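Local atomic coordinates of nisin biosynthesis protein nisC (Lactococcus lactis subsp. lactis, PDB entry 2G0D), a protein that catalyses the zinc-dependent cyclisation that forms the thioether rings of the lantibiotic nisin. Residues A[203-208]-A[275-280]. Residues are numbered along the deposited sequence; the frame is centred on the assembly and turned at random.
With ZN (zinc ion), chain B.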
loop_
_atom_site.group_PDB
_atom_site.type_symbol
_atom_site.label_atom_id
_atom_site.label_comp_id
_atom_site.label_asym_id
_atom_site.label_seq_id
_atom_site.Cartn_x
_atom_site.Cartn_y
_atom_site.Cartn_z
ATOM N N GLY A 203 7.704 -8.792 -3.548
ATOM C CA GLY A 203 6.327 -8.306 -3.490
ATOM C C GLY A 203 6.289 -6.798 -3.370
ATOM O O GLY A 203 7.275 -6.170 -2.995
ATOM N N LEU A 204 5.144 -6.216 -3.693
ATOM C CA LEU A 204 4.947 -4.780 -3.532
ATOM C C LEU A 204 4.887 -4.398 -2.061
ATOM O O LEU A 204 5.545 -3.441 -1.618
ATOM C CB LEU A 204 3.643 -4.342 -4.220
ATOM C CG LEU A 204 3.310 -2.843 -4.136
ATOM C CD1 LEU A 204 4.206 -2.101 -5.098
ATOM C CD2 LEU A 204 1.868 -2.553 -4.463
ATOM N N ALA A 205 4.070 -5.142 -1.323
ATOM C CA ALA A 205 3.748 -4.852 0.075
ATOM C C ALA A 205 4.952 -4.978 1.021
ATOM O O ALA A 205 5.076 -4.206 1.981
ATOM C CB ALA A 205 2.610 -5.765 0.544
ATOM N N HIS A 206 5.837 -5.935 0.736
ATOM C CA HIS A 206 6.907 -6.285 1.656
ATOM C C HIS A 206 8.300 -6.321 1.042
ATOM O O HIS A 206 9.276 -6.674 1.722
ATOM C CB HIS A 206 6.614 -7.653 2.296
ATOM C CG HIS A 206 5.332 -7.707 3.052
ATOM N ND1 HIS A 206 5.107 -6.957 4.186
ATOM C CD2 HIS A 206 4.219 -8.458 2.871
ATOM C CE1 HIS A 206 3.906 -7.228 4.662
ATOM N NE2 HIS A 206 3.343 -8.133 3.879
ATOM N N GLY A 207 8.399 -5.984 -0.239
ATOM C CA GLY A 207 9.624 -6.219 -0.978
ATOM C C GLY A 207 10.036 -5.076 -1.876
ATOM O O GLY A 207 9.704 -3.904 -1.617
ATOM N N LEU A 208 10.744 -5.444 -2.949
ATOM C CA LEU A 208 11.554 -4.528 -3.758
ATOM C C LEU A 208 10.728 -3.565 -4.618
ATOM O O LEU A 208 11.097 -2.395 -4.793
ATOM C CB LEU A 208 12.532 -5.346 -4.637
ATOM C CG LEU A 208 13.808 -4.704 -5.209
ATOM C CD1 LEU A 208 14.881 -4.404 -4.135
ATOM C CD2 LEU A 208 14.387 -5.533 -6.334
ATOM N N ASP A 275 -1.830 -13.656 -8.237
ATOM C CA ASP A 275 -1.998 -12.296 -8.758
ATOM C C ASP A 275 -2.678 -11.471 -7.694
ATOM O O ASP A 275 -3.863 -11.664 -7.401
ATOM C CB ASP A 275 -2.800 -12.271 -10.063
ATOM C CG ASP A 275 -2.038 -12.887 -11.236
ATOM O OD1 ASP A 275 -0.866 -12.498 -11.462
ATOM O OD2 ASP A 275 -2.626 -13.750 -11.935
ATOM N N ALA A 276 -1.897 -10.577 -7.093
ATOM C CA ALA A 276 -2.346 -9.760 -5.964
ATOM C C ALA A 276 -1.672 -8.403 -5.964
ATOM O O ALA A 276 -0.668 -8.180 -6.643
ATOM C CB ALA A 276 -2.089 -10.483 -4.607
ATOM N N TRP A 277 -2.255 -7.483 -5.206
ATOM C CA TRP A 277 -1.603 -6.221 -4.911
ATOM C C TRP A 277 -0.329 -6.462 -4.084
ATOM O O TRP A 277 0.744 -5.999 -4.447
ATOM C CB TRP A 277 -2.594 -5.271 -4.203
ATOM C CG TRP A 277 -1.957 -4.041 -3.621
ATOM C CD1 TRP A 277 -1.711 -2.864 -4.267
ATOM C CD2 TRP A 277 -1.509 -3.861 -2.267
ATOM N NE1 TRP A 277 -1.118 -1.950 -3.399
ATOM C CE2 TRP A 277 -0.977 -2.542 -2.169
ATOM C CE3 TRP A 277 -1.481 -4.693 -1.133
ATOM C CZ2 TRP A 277 -0.452 -2.024 -0.976
ATOM C CZ3 TRP A 277 -0.954 -4.177 0.070
ATOM C CH2 TRP A 277 -0.447 -2.852 0.135
ATOM N N CYS A 278 -0.439 -7.202 -2.986
ATOM C CA CYS A 278 0.707 -7.384 -2.091
ATOM C C CYS A 278 1.916 -8.133 -2.697
ATOM O O CYS A 278 3.064 -7.764 -2.448
ATOM C CB CYS A 278 0.262 -8.068 -0.804
ATOM S SG CYS A 278 -0.581 -9.648 -1.035
ATOM N N TYR A 279 1.634 -9.188 -3.470
ATOM C CA TYR A 279 2.637 -9.990 -4.153
ATOM C C TYR A 279 2.133 -10.313 -5.561
ATOM O O TYR A 279 0.946 -10.605 -5.757
ATOM C CB TYR A 279 2.843 -11.330 -3.430
ATOM C CG TYR A 279 3.648 -11.312 -2.140
ATOM C CD1 TYR A 279 5.042 -11.286 -2.166
ATOM C CD2 TYR A 279 3.004 -11.436 -0.895
ATOM C CE1 TYR A 279 5.788 -11.325 -0.971
ATOM C CE2 TYR A 279 3.720 -11.470 0.287
ATOM C CZ TYR A 279 5.114 -11.403 0.243
ATOM O OH TYR A 279 5.822 -11.427 1.416
ATOM N N GLY A 280 3.028 -10.274 -6.535
ATOM C CA GLY A 280 2.696 -10.745 -7.883
ATOM C C GLY A 280 2.468 -9.622 -8.881
ATOM O O GLY A 280 2.611 -8.429 -8.552
HETATM ZN ZN ZN B . -1.999 -9.672 0.818
HETATM O O HOH W 1 3.057 -7.186 -5.620
HETATM O O HOH W 2 4.821 -8.365 -0.554
HETATM O O HOH W 3 -0.726 -10.208 2.505
#
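Leu204 lays its CD2 methyl over one face of the Trp277 indole: CD2 sits 3.6 Å from the centroid of the five-membered ring and 28° off its normal, a CH-pi contact displaced toward the NE1 rim. In both residues CG lies anti to the backbone N (chi1 169° for Trp277), and the two side chains cross at nearly a right angle. Trp277 NE1 donates a hydrogen bond to the carbonyl O of Leu399, which limits rotation of the indole. Ala205 continues the apolar patch, its CB 3.6 Å from CB of Cys278 and obliquely placed against the six-membered part of the indole. Gly203 CA lies close to both Tyr279 CD1 and Cys278 O, each at 3.5 Å.

These are two loops of the LanC alpha-toroid, one leading into helix 208-221, the other into helix 281-294, and they meet beside the zinc site. Cys278 SG binds zinc at 2.3 Å, with Cys324, His325 and a water completing four ligands. The backbone of the same cysteine grips the other loop: Ala205 N donates to Cys278 O at 3.0 Å and a nearly straight 170°, on a lone pair in the carbonyl plane. Water 2, centred over a face of the Tyr279 ring, donates to Cys278 O as well at 2.7 Å, while water 1 links Leu204 N with the carbonyls of Trp277 and Gly280. Farther out, Tyr279 CE2 lies at the His206 ring edge; Tyr279 OH is hydrogen-bonded to ND2 of Asn201, and His206 ND1 to OD1 of Asp135.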